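PDB 5A7V: putative glycosidase ph117-related from Bacteroides thetaiotaomicron, which probably cleaves beta-linked manno-oligosaccharides, as expected of a family GH130 beta-propeller enzyme, and is seen here with mannose bound. Local coordinates for residues G40-R44 and P380-D384; T134-E139 and K184-A188; K282-Y288 and G309-A315. One frame throughout, in Å; residues are numbered along the deposited sequence. Where two conformers were deposited one is given.

Contact 1: residues G40-R44 and P380-D384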
loop_
_atom_site.group_PDB
_atom_site.type_symbol
_atom_site.label_atom_id
_atom_site.label_comp_id
_atom_site.label_asym_id
_atom_site.label_seq_id
_atom_site.Cartn_x
_atom_site.Cartn_y
_atom_site.Cartn_z
ATOM N N GLY A 40 4.346 12.223 -10.372
ATOM C CA GLY A 40 4.913 13.126 -9.378
ATOM C C GLY A 40 5.404 14.425 -9.945
ATOM O O GLY A 40 5.370 14.645 -11.156
ATOM N N GLY A 41 5.911 15.309 -9.075
ATOM C CA GLY A 41 6.010 15.062 -7.634
ATOM C C GLY A 41 4.694 15.169 -6.869
ATOM O O GLY A 41 3.737 15.779 -7.370
ATOM N N PHE A 42 4.660 14.525 -5.699
ATOM C CA PHE A 42 3.537 14.592 -4.772
ATOM C C PHE A 42 3.867 15.562 -3.644
ATOM O O PHE A 42 4.760 15.280 -2.818
ATOM C CB PHE A 42 3.220 13.219 -4.222
ATOM C CG PHE A 42 2.701 12.237 -5.256
ATOM C CD1 PHE A 42 3.559 11.560 -6.115
ATOM C CD2 PHE A 42 1.334 11.972 -5.343
ATOM C CE1 PHE A 42 3.066 10.661 -7.038
ATOM C CE2 PHE A 42 0.839 11.057 -6.261
ATOM C CZ PHE A 42 1.694 10.395 -7.113
ATOM N N GLU A 43 3.124 16.670 -3.572
ATOM C CA GLU A 43 3.400 17.710 -2.613
ATOM C C GLU A 43 2.500 17.543 -1.390
ATOM O O GLU A 43 1.277 17.426 -1.503
ATOM C CB GLU A 43 3.184 19.063 -3.268
ATOM C CG GLU A 43 3.479 20.249 -2.384
ATOM C CD GLU A 43 3.459 21.580 -3.110
ATOM O OE1 GLU A 43 3.386 21.659 -4.345
ATOM O OE2 GLU A 43 3.566 22.576 -2.408
ATOM N N ARG A 44 3.099 17.567 -0.200
ATOM C CA ARG A 44 2.371 17.527 1.061
ATOM C C ARG A 44 1.698 18.889 1.265
ATOM O O ARG A 44 2.379 19.928 1.218
ATOM C CB ARG A 44 3.354 17.278 2.184
ATOM C CG ARG A 44 4.076 15.929 2.126
ATOM C CD ARG A 44 5.353 15.986 2.983
ATOM N NE ARG A 44 6.195 14.786 2.973
ATOM C CZ ARG A 44 7.090 14.493 2.017
ATOM N NH1 ARG A 44 7.266 15.290 0.982
ATOM N NH2 ARG A 44 7.834 13.423 2.151
ATOM N N PRO A 380 2.695 20.299 -11.924
ATOM C CA PRO A 380 3.445 19.281 -11.165
ATOM C C PRO A 380 4.485 19.844 -10.214
ATOM O O PRO A 380 5.260 20.737 -10.576
ATOM C CB PRO A 380 4.138 18.448 -12.259
ATOM C CG PRO A 380 3.345 18.672 -13.468
ATOM C CD PRO A 380 2.880 20.090 -13.369
ATOM N N ALA A 381 4.509 19.301 -9.006
ATOM C CA ALA A 381 5.566 19.652 -8.040
ATOM C C ALA A 381 6.821 18.863 -8.356
ATOM O O ALA A 381 6.864 17.934 -9.175
ATOM C CB ALA A 381 5.065 19.363 -6.640
ATOM N N ALA A 382 7.888 19.269 -7.701
ATOM C CA ALA A 382 9.118 18.480 -7.711
ATOM C C ALA A 382 8.952 17.209 -6.896
ATOM O O ALA A 382 8.157 17.146 -5.967
ATOM C CB ALA A 382 10.275 19.302 -7.120
ATOM N N ALA A 383 9.749 16.202 -7.231
ATOM C CA ALA A 383 9.912 15.024 -6.377
ATOM C C ALA A 383 10.651 15.453 -5.085
ATOM O O ALA A 383 11.216 16.566 -4.999
ATOM C CB ALA A 383 10.639 13.917 -7.095
ATOM N N ASP A 384 10.662 14.569 -4.085
ATOM C CA ASP A 384 11.460 14.892 -2.890
ATOM C C ASP A 384 12.937 14.996 -3.294
ATOM O O ASP A 384 13.420 14.249 -4.152
ATOM C CB ASP A 384 11.278 13.859 -1.793
ATOM C CG ASP A 384 9.981 14.014 -0.973
ATOM O OD1 ASP A 384 9.371 15.115 -1.014
ATOM O OD2 ASP A 384 9.623 13.040 -0.271
HETATM O O HOH W 1 2.030 18.210 -7.935
HETATM O O HOH W 2 7.415 15.319 -2.986
#
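R44 and D384 join an N-terminal segment to the C-terminal tail of a GH130 beta-propeller; the two loops meet beside strand 369-375, where E43 shares a backbone hydrogen bond with I374. The charged part is an end-on, two-nitrogen salt bridge. The R44 chain runs extended from CG to NE (chi3 -177°), which carries the guanidinium out to D384. R44 NH1 lies 2.9 Å from D384 OD1 and NH2 lies 3.0 Å from OD2, each oxygen being met on its syn side. Guanidinium and carboxylate are nearly coplanar (21°), although the side chains cross at about a right angle. Both have a further partner: R44 NE pairs with E337, and D384 OD2 also accepts from R331 N. Backbone bonding centres on G41, which follows a cis peptide. Its N donates to A381 O over 2.8 Å, from above the carbonyl plane, while its CA approaches A382 O at 3.4 Å in a nearly straight C-H...O contact. The apolar part is small: A381 CB lies 3.9 Å from E43 CB. Two waters complete the contact. One accepts from A381 N and lies 3.0 Å from G41 O; the other donates to F42 O at 2.7 Å and to D384 OD1 at 2.8 Å.

Contact 2: residues T134-E139 and K184-A188; sequences TQKKLE and KHGPA
K184 and E139 form the charged end of a contact between the short helix 136-139 and strand 183-187, an outermost strand of a four-stranded antiparallel blade of the propeller. K184 is extended from CG onward and comes from the opposite direction to E139, placing NZ 2.7 Å from E139 OE1 on that oxygen's syn lone pair. Nearer the backbone, Q135 and K184 slide past each other, with Q135 CG 3.8 Å from K184 CB. Q135 is bent at chi2 (-53°), which brings its amide against G186, with OE1 3.3 Å from G186 CA. Farther on, L138 crosses P187 at about a right angle, its CD1 methyl 3.7 Å from P187 CG. The second shell holds these groups in place. K184 NZ also meets D133 and Y129 O, and F128 adds a cation-pi contact; the ammonium is thus shared between E139, D133 and Y129 O, which would be expected to favour its charged form. Y161 OH and Q163 NE2 bond to E139 OE2, and the same Q163 nitrogen reaches Q135 OE1, tying both side chains to strand 157-164. At the helix start, Q135 occupies the N-cap position. T134 takes part through a water that donates to K184 O, and its OG1 accepts the other end of the Q135 amide, NE2, at 2.9 Å.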
loop_
_atom_site.group_PDB
_atom_site.type_symbol
_atom_site.label_atom_id
_atom_site.label_comp_id
_atom_site.label_asym_id
_atom_site.label_seq_id
_atom_site.Cartn_x
_atom_site.Cartn_y
_atom_site.Cartn_z
ATOM N N THR A 134 -14.988 -17.516 9.021
ATOM C CA THR A 134 -14.233 -18.550 8.336
ATOM C C THR A 134 -12.704 -18.340 8.447
ATOM O O THR A 134 -11.937 -19.271 8.218
ATOM C CB THR A 134 -14.591 -18.577 6.845
ATOM O OG1 THR A 134 -14.388 -17.265 6.317
ATOM C CG2 THR A 134 -15.987 -19.048 6.595
ATOM N N GLN A 135 -12.273 -17.105 8.741
ATOM C CA GLN A 135 -10.835 -16.748 8.740
ATOM C C GLN A 135 -10.234 -16.692 10.136
ATOM O O GLN A 135 -9.069 -16.248 10.255
ATOM C CB GLN A 135 -10.621 -15.416 8.004
ATOM C CG GLN A 135 -11.203 -15.421 6.600
ATOM C CD GLN A 135 -10.737 -16.600 5.740
ATOM O OE1 GLN A 135 -9.539 -16.877 5.591
ATOM N NE2 GLN A 135 -11.708 -17.323 5.184
ATOM N N LYS A 136 -10.918 -17.136 11.176
ATOM C CA LYS A 136 -10.443 -16.881 12.525
ATOM C C LYS A 136 -9.090 -17.530 12.801
ATOM O O LYS A 136 -8.266 -16.915 13.501
ATOM C CB LYS A 136 -11.506 -17.277 13.567
ATOM C CG LYS A 136 -11.824 -18.727 13.673
ATOM C CD LYS A 136 -12.759 -18.973 14.888
ATOM C CE LYS A 136 -12.914 -20.435 15.229
ATOM N NZ LYS A 136 -13.303 -20.644 16.666
ATOM N N LYS A 137 -8.782 -18.692 12.243
ATOM C CA LYS A 137 -7.472 -19.319 12.522
ATOM C C LYS A 137 -6.313 -18.548 11.868
ATOM O O LYS A 137 -5.138 -18.630 12.286
ATOM C CB LYS A 137 -7.436 -20.747 12.040
ATOM C CG LYS A 137 -8.346 -21.678 12.848
ATOM C CD LYS A 137 -8.113 -23.131 12.483
ATOM C CE LYS A 137 -9.001 -24.051 13.336
ATOM N NZ LYS A 137 -8.876 -25.479 12.952
ATOM N N LEU A 138 -6.639 -17.758 10.850
ATOM C CA LEU A 138 -5.634 -17.016 10.084
ATOM C C LEU A 138 -5.485 -15.545 10.517
ATOM O O LEU A 138 -4.461 -14.928 10.181
ATOM C CB LEU A 138 -5.990 -17.067 8.571
ATOM C CG LEU A 138 -6.272 -18.464 8.031
ATOM C CD1 LEU A 138 -6.567 -18.399 6.541
ATOM C CD2 LEU A 138 -5.122 -19.438 8.263
ATOM N N GLU A 139 -6.463 -14.997 11.268
ATOM C CA GLU A 139 -6.489 -13.554 11.565
ATOM C C GLU A 139 -6.441 -13.238 13.065
ATOM O O GLU A 139 -6.463 -12.064 13.413
ATOM C CB GLU A 139 -7.805 -12.947 11.001
ATOM C CG GLU A 139 -7.804 -12.939 9.464
ATOM C CD GLU A 139 -9.083 -12.401 8.869
ATOM O OE1 GLU A 139 -10.011 -12.033 9.620
ATOM O OE2 GLU A 139 -9.112 -12.335 7.611
ATOM N N LYS A 184 -15.155 -11.938 3.372
ATOM C CA LYS A 184 -13.773 -12.451 3.418
ATOM C C LYS A 184 -13.712 -13.713 2.564
ATOM O O LYS A 184 -14.457 -14.664 2.790
ATOM C CB LYS A 184 -13.335 -12.754 4.856
ATOM C CG LYS A 184 -13.256 -11.495 5.706
ATOM C CD LYS A 184 -12.852 -11.843 7.143
ATOM C CE LYS A 184 -12.920 -10.627 8.031
ATOM N NZ LYS A 184 -12.539 -10.990 9.429
ATOM N N HIS A 185 -12.819 -13.703 1.578
ATOM C CA HIS A 185 -12.638 -14.853 0.688
ATOM C C HIS A 185 -11.440 -15.720 1.026
ATOM O O HIS A 185 -11.262 -16.789 0.439
ATOM C CB HIS A 185 -12.631 -14.445 -0.776
ATOM C CG HIS A 185 -13.969 -14.012 -1.259
ATOM N ND1 HIS A 185 -14.809 -14.882 -1.902
ATOM C CD2 HIS A 185 -14.626 -12.834 -1.172
ATOM C CE1 HIS A 185 -15.933 -14.263 -2.187
ATOM N NE2 HIS A 185 -15.839 -13.014 -1.787
ATOM N N GLY A 186 -10.637 -15.293 1.981
ATOM C CA GLY A 186 -9.454 -16.042 2.399
ATOM C C GLY A 186 -8.199 -15.732 1.572
ATOM O O GLY A 186 -8.191 -14.835 0.721
ATOM N N PRO A 187 -7.129 -16.483 1.853
ATOM C CA PRO A 187 -5.854 -16.270 1.154
ATOM C C PRO A 187 -5.989 -16.243 -0.364
ATOM O O PRO A 187 -6.645 -17.127 -0.974
ATOM C CB PRO A 187 -4.991 -17.429 1.668
ATOM C CG PRO A 187 -5.542 -17.735 3.035
ATOM C CD PRO A 187 -7.040 -17.538 2.892
ATOM N N ALA A 188 -5.352 -15.277 -0.990
ATOM C CA ALA A 188 -5.345 -15.145 -2.444
ATOM C C ALA A 188 -4.809 -16.379 -3.128
ATOM O O ALA A 188 -5.280 -16.713 -4.235
ATOM C CB ALA A 188 -4.484 -13.946 -2.829
HETATM O O HOH W 3 -15.672 -16.834 4.168
#

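Contact 3: residues K282-Y288 and G309-A315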
loop_
_atom_site.group_PDB
_atom_site.type_symbol
_atom_site.label_atom_id
_atom_site.label_comp_id
_atom_site.label_asym_id
_atom_site.label_seq_id
_atom_site.Cartn_x
_atom_site.Cartn_y
_atom_site.Cartn_z
ATOM N N LYS A 282 2.597 4.835 -21.618
ATOM C CA LYS A 282 3.993 4.430 -21.693
ATOM C C LYS A 282 4.245 3.027 -21.150
ATOM O O LYS A 282 5.367 2.522 -21.222
ATOM C CB LYS A 282 4.901 5.438 -20.952
ATOM C CG LYS A 282 4.835 6.842 -21.491
ATOM C CD LYS A 282 5.218 6.945 -22.948
ATOM C CE LYS A 282 5.150 8.374 -23.435
ATOM N NZ LYS A 282 5.350 8.460 -24.911
ATOM N N GLY A 283 3.220 2.404 -20.577
ATOM C CA GLY A 283 3.417 1.145 -19.878
ATOM C C GLY A 283 2.652 1.102 -18.576
ATOM O O GLY A 283 1.905 2.048 -18.214
ATOM N N ILE A 284 2.799 0.005 -17.865
ATOM C CA ILE A 284 2.156 -0.169 -16.593
ATOM C C ILE A 284 3.118 0.307 -15.494
ATOM O O ILE A 284 4.293 -0.132 -15.452
ATOM C CB ILE A 284 1.791 -1.652 -16.356
ATOM C CG1 ILE A 284 0.693 -2.033 -17.345
ATOM C CG2 ILE A 284 1.391 -1.898 -14.921
ATOM C CD1 ILE A 284 0.541 -3.539 -17.514
ATOM N N VAL A 285 2.630 1.206 -14.643
ATOM C CA VAL A 285 3.455 1.735 -13.537
ATOM C C VAL A 285 3.054 1.047 -12.232
ATOM O O VAL A 285 1.874 1.087 -11.832
ATOM C CB VAL A 285 3.335 3.244 -13.408
ATOM C CG1 VAL A 285 4.196 3.727 -12.260
ATOM C CG2 VAL A 285 3.767 3.915 -14.703
ATOM N N LEU A 286 4.050 0.459 -11.573
ATOM C CA LEU A 286 3.919 -0.074 -10.238
ATOM C C LEU A 286 4.657 0.882 -9.305
ATOM O O LEU A 286 5.916 1.027 -9.381
ATOM C CB LEU A 286 4.559 -1.459 -10.121
ATOM C CG LEU A 286 4.552 -2.083 -8.729
ATOM C CD1 LEU A 286 3.145 -2.348 -8.183
ATOM C CD2 LEU A 286 5.379 -3.324 -8.649
ATOM N N LEU A 287 3.914 1.556 -8.426
ATOM C CA LEU A 287 4.525 2.411 -7.374
ATOM C C LEU A 287 4.731 1.491 -6.172
ATOM O O LEU A 287 3.852 0.707 -5.793
ATOM C CB LEU A 287 3.632 3.618 -7.087
ATOM C CG LEU A 287 3.307 4.525 -8.282
ATOM C CD1 LEU A 287 2.024 4.144 -9.022
ATOM C CD2 LEU A 287 3.180 5.978 -7.844
ATOM N N TYR A 288 5.948 1.535 -5.583
ATOM C CA TYR A 288 6.331 0.528 -4.593
ATOM C C TYR A 288 7.195 1.160 -3.481
ATOM O O TYR A 288 7.576 2.330 -3.589
ATOM C CB TYR A 288 7.027 -0.688 -5.227
ATOM C CG TYR A 288 8.395 -0.428 -5.827
ATOM C CD1 TYR A 288 8.559 0.064 -7.087
ATOM C CD2 TYR A 288 9.537 -0.701 -5.064
ATOM C CE1 TYR A 288 9.828 0.320 -7.605
ATOM C CE2 TYR A 288 10.801 -0.443 -5.567
ATOM C CZ TYR A 288 10.958 0.051 -6.845
ATOM O OH TYR A 288 12.193 0.315 -7.392
ATOM N N GLY A 309 9.541 4.071 -4.615
ATOM C CA GLY A 309 9.999 3.998 -5.999
ATOM C C GLY A 309 8.883 3.778 -7.016
ATOM O O GLY A 309 7.699 3.655 -6.629
ATOM N N GLN A 310 9.278 3.731 -8.286
ATOM C CA GLN A 310 8.314 3.371 -9.351
ATOM C C GLN A 310 9.036 2.498 -10.347
ATOM O O GLN A 310 10.201 2.746 -10.690
ATOM C CB GLN A 310 7.727 4.592 -10.058
ATOM C CG GLN A 310 7.036 5.549 -9.108
ATOM C CD GLN A 310 6.438 6.771 -9.797
ATOM O OE1 GLN A 310 5.808 6.682 -10.866
ATOM N NE2 GLN A 310 6.595 7.937 -9.192
ATOM N N ALA A 311 8.318 1.499 -10.841
ATOM C CA ALA A 311 8.793 0.596 -11.891
ATOM C C ALA A 311 7.814 0.627 -13.064
ATOM O O ALA A 311 6.602 0.763 -12.877
ATOM C CB ALA A 311 8.933 -0.830 -11.378
ATOM N N LEU A 312 8.370 0.505 -14.256
ATOM C CA LEU A 312 7.595 0.489 -15.520
ATOM C C LEU A 312 7.695 -0.905 -16.128
ATOM O O LEU A 312 8.793 -1.464 -16.285
ATOM C CB LEU A 312 8.189 1.498 -16.507
ATOM C CG LEU A 312 7.403 1.764 -17.780
ATOM C CD1 LEU A 312 6.062 2.475 -17.492
ATOM C CD2 LEU A 312 8.231 2.579 -18.760
ATOM N N PHE A 313 6.523 -1.471 -16.487
ATOM C CA PHE A 313 6.368 -2.749 -17.166
ATOM C C PHE A 313 5.708 -2.530 -18.534
ATOM O O PHE A 313 5.003 -1.547 -18.779
ATOM C CB PHE A 313 5.470 -3.673 -16.310
ATOM C CG PHE A 313 6.136 -4.141 -15.035
ATOM C CD1 PHE A 313 6.007 -3.403 -13.850
ATOM C CD2 PHE A 313 6.844 -5.314 -15.017
ATOM C CE1 PHE A 313 6.616 -3.848 -12.679
ATOM C CE2 PHE A 313 7.464 -5.764 -13.857
ATOM C CZ PHE A 313 7.339 -5.028 -12.673
ATOM N N ASP A 314 5.952 -3.493 -19.426
ATOM C CA ASP A 314 5.375 -3.442 -20.774
ATOM C C ASP A 314 3.838 -3.535 -20.735
ATOM O O ASP A 314 3.278 -4.442 -20.123
ATOM C CB ASP A 314 6.021 -4.560 -21.600
ATOM C CG ASP A 314 5.641 -4.545 -23.056
ATOM O OD1 ASP A 314 4.512 -4.942 -23.382
ATOM O OD2 ASP A 314 6.486 -4.171 -23.887
ATOM N N ALA A 315 3.183 -2.594 -21.418
ATOM C CA ALA A 315 1.713 -2.569 -21.495
ATOM C C ALA A 315 1.101 -3.817 -22.134
ATOM O O ALA A 315 -0.036 -4.179 -21.798
ATOM C CB ALA A 315 1.272 -1.353 -22.308
HETATM O O HOH W 4 4.755 -0.320 -22.759
HETATM O O HOH W 5 12.285 2.981 -8.185
#
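K282 O touches L312 CD2 and is joined through a water to A315 N, at the start of two neighbouring antiparallel strands, as in a blade of the GH130 beta-propeller. G283 CA lies 3.3 Å from F313 O, just ahead of the first bridged pair. There I284 N to F313 O and F313 N to I284 O are each 2.8 Å, and the two CB atoms pack on the same face of the sheet. V285 turns to the other face: with CG1 anti to the backbone N (chi1 180°), this methyl lies against Q310 OE1 while V285 CG2 meets L312 CD1 at 3.9 Å. L286 N to A311 O and A311 N to L286 O are each 2.9 Å, and L286 CB reaches the edge of the F313 ring at CE1. L287 runs side by side with Q310, L287 CD2 being 3.9 Å from Q310 CD; F39 O holds Q310 NE2. Y288 pairs with G309 and, at chi1 68°, folds its ring back over it in a CH-pi contact, G309 CA 4.2 Å from the ring centroid and 18° off the normal. Y288 OH bonds D267 and a water that accepts from Q310 N. Strand 283-291 lies between 270-280 and 306-314, and 306-314 between 283-291 and 320-324, the last strand on that side.

In the fold
Contact 3 is the buried one, a regular strand pairing inside a single sheet, whereas contacts 1 and 2 are partly buried and lie on opposite sides of the chain's centre, about 38 Å apart between centres. No strand or helix is common to any two of them. Contact 1 joins loops 336 residues apart, and both other contacts fall within the chain it encloses. Their chemistry follows: contact 3 relies on main-chain bonds and apolar side chains, while contacts 1 and 2, lacking a shared ladder, each combine one salt bridge, whose charges have partners elsewhere in the fold, with smaller backbone, water or apolar contacts. Contacts 1 and 3 come within about 5 Å at their nearest atoms without touching.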